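Local coordinates for protein 2,3-dihydroxybenzoate-AMP ligase (Mycobacterium smegmatis, PDB 5KEI) that belongs to the ANL superfamily of AMP-binding enzymes, with a large AMP-binding region followed by a smaller C-terminal domain, at residues A39-D44 with Y230-T235. Sequence-based numbering, arbitrary orientation.
Sequences AGYWRD and YVYNAT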
# COMPACT_ATOMS: atom_id res chain seq x y z
N ALA A 39 18.19 17.21 3.74
CA ALA A 39 18.27 16.47 5.01
C ALA A 39 18.80 15.05 4.84
O ALA A 39 18.93 14.30 5.82
CB ALA A 39 16.90 16.43 5.68
N GLY A 40 19.09 14.66 3.60
CA GLY A 40 19.63 13.34 3.33
C GLY A 40 18.61 12.22 3.12
O GLY A 40 18.99 11.07 2.91
N TYR A 41 17.31 12.54 3.17
CA TYR A 41 16.27 11.55 2.90
C TYR A 41 16.29 11.13 1.42
O TYR A 41 16.42 9.95 1.09
CB TYR A 41 14.89 12.09 3.26
CG TYR A 41 14.77 12.64 4.66
CD1 TYR A 41 15.49 12.10 5.71
CD2 TYR A 41 13.95 13.74 4.92
CE1 TYR A 41 15.39 12.62 6.98
CE2 TYR A 41 13.85 14.27 6.19
CZ TYR A 41 14.56 13.71 7.22
OH TYR A 41 14.45 14.25 8.50
N TRP A 42 16.18 12.13 0.54
CA TRP A 42 16.13 11.96 -0.91
C TRP A 42 17.51 12.00 -1.57
O TRP A 42 18.13 13.06 -1.63
CB TRP A 42 15.25 13.05 -1.51
CG TRP A 42 13.79 12.89 -1.26
CD1 TRP A 42 13.20 12.16 -0.26
CD2 TRP A 42 12.72 13.45 -2.03
NE1 TRP A 42 11.83 12.24 -0.37
CE2 TRP A 42 11.51 13.02 -1.46
CE3 TRP A 42 12.67 14.27 -3.17
CZ2 TRP A 42 10.27 13.39 -1.95
CZ3 TRP A 42 11.44 14.63 -3.67
CH2 TRP A 42 10.25 14.19 -3.06
N ARG A 43 17.97 10.87 -2.09
CA ARG A 43 19.36 10.75 -2.54
C ARG A 43 19.55 10.68 -4.06
O ARG A 43 20.60 10.25 -4.54
CB ARG A 43 19.99 9.52 -1.90
CG ARG A 43 20.02 9.58 -0.40
CD ARG A 43 20.92 10.69 0.10
NE ARG A 43 22.28 10.24 0.39
CZ ARG A 43 22.79 10.10 1.62
NH1 ARG A 43 22.07 10.38 2.70
NH2 ARG A 43 24.05 9.70 1.77
N ASP A 44 18.52 11.06 -4.80
CA ASP A 44 18.62 11.29 -6.25
C ASP A 44 18.92 10.05 -7.09
O ASP A 44 19.21 10.17 -8.29
CB ASP A 44 19.70 12.35 -6.52
CG ASP A 44 19.43 13.64 -5.78
OD1 ASP A 44 18.27 14.11 -5.78
OD2 ASP A 44 20.38 14.19 -5.18
N TYR A 230 10.76 6.04 -2.06
CA TYR A 230 10.70 4.60 -1.84
C TYR A 230 12.09 4.05 -1.49
O TYR A 230 12.22 3.16 -0.64
CB TYR A 230 10.09 3.88 -3.07
CG TYR A 230 9.32 2.65 -2.62
CD1 TYR A 230 8.29 2.83 -1.70
CD2 TYR A 230 9.51 1.38 -3.16
CE1 TYR A 230 7.52 1.80 -1.24
CE2 TYR A 230 8.70 0.29 -2.70
CZ TYR A 230 7.71 0.53 -1.73
OH TYR A 230 6.88 -0.43 -1.21
N VAL A 231 13.14 4.61 -2.09
CA VAL A 231 14.50 4.24 -1.70
C VAL A 231 14.74 4.70 -0.26
O VAL A 231 15.25 3.94 0.57
CB VAL A 231 15.54 4.84 -2.64
CG1 VAL A 231 16.98 4.58 -2.12
CG2 VAL A 231 15.34 4.25 -4.04
N TYR A 232 14.35 5.94 0.03
CA TYR A 232 14.41 6.40 1.42
C TYR A 232 13.59 5.52 2.40
O TYR A 232 14.07 5.23 3.50
CB TYR A 232 13.94 7.86 1.54
CG TYR A 232 13.86 8.38 2.97
CD1 TYR A 232 14.95 8.31 3.84
CD2 TYR A 232 12.67 8.90 3.48
CE1 TYR A 232 14.88 8.77 5.17
CE2 TYR A 232 12.58 9.34 4.79
CZ TYR A 232 13.68 9.28 5.64
OH TYR A 232 13.59 9.73 6.94
N ASN A 233 12.42 5.04 1.98
CA ASN A 233 11.49 4.33 2.86
C ASN A 233 12.21 3.01 3.31
O ASN A 233 12.28 2.62 4.48
CB ASN A 233 10.19 4.00 2.11
CG ASN A 233 9.22 3.25 2.98
OD1 ASN A 233 9.24 2.06 3.00
ND2 ASN A 233 8.29 3.96 3.59
N ALA A 234 12.78 2.32 2.33
CA ALA A 234 13.55 1.08 2.55
C ALA A 234 14.85 1.31 3.35
O ALA A 234 15.14 0.57 4.30
CB ALA A 234 13.87 0.44 1.20
N THR A 235 15.64 2.29 2.93
CA THR A 235 16.95 2.57 3.55
C THR A 235 16.80 2.95 5.02
O THR A 235 17.41 2.34 5.91
CB THR A 235 17.66 3.70 2.82
OG1 THR A 235 17.68 3.40 1.41
CG2 THR A 235 19.07 3.92 3.38
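Y232 sets out from helix 227-240 with CG anti to its backbone N (chi1 175°), while Y41 turns CG beside the backbone N and anti to the carbonyl carbon. These two rotations send the side chains alongside each other in the same direction, where helix 227-240 of the AMP-binding region packs against the N-terminal loop between helices 30-38 and 49-57. The Y41 methylene then sits squarely on the Y232 ring, a CH-pi contact with CB 3.6 Å from the ring centroid and only 2° off its normal. Further out the rings meet obliquely, their planes at 33°, and the Y232 OH comes obliquely to the Y41 ring, 3.3 Å from Y41 CD1. At the base, Y41 O approaches Y232 CB to 3.3 Å, so the Y41 carbonyl rests beside the root of the Y232 side chain. G40 ends helix 30-38 in a Schellman motif, and its O accepts a nearly straight, in-plane bond from R43 NH1 (3.2 Å). No hydrogen bond crosses the interface. The hydroxyls instead bond beyond it, Y41 to D383 and Y232 to S381, both in one neighbouring loop. Dispersion and CH-pi packing thus unite the pair, while hydrogen bonds made outside it would help to hold both phenol ends.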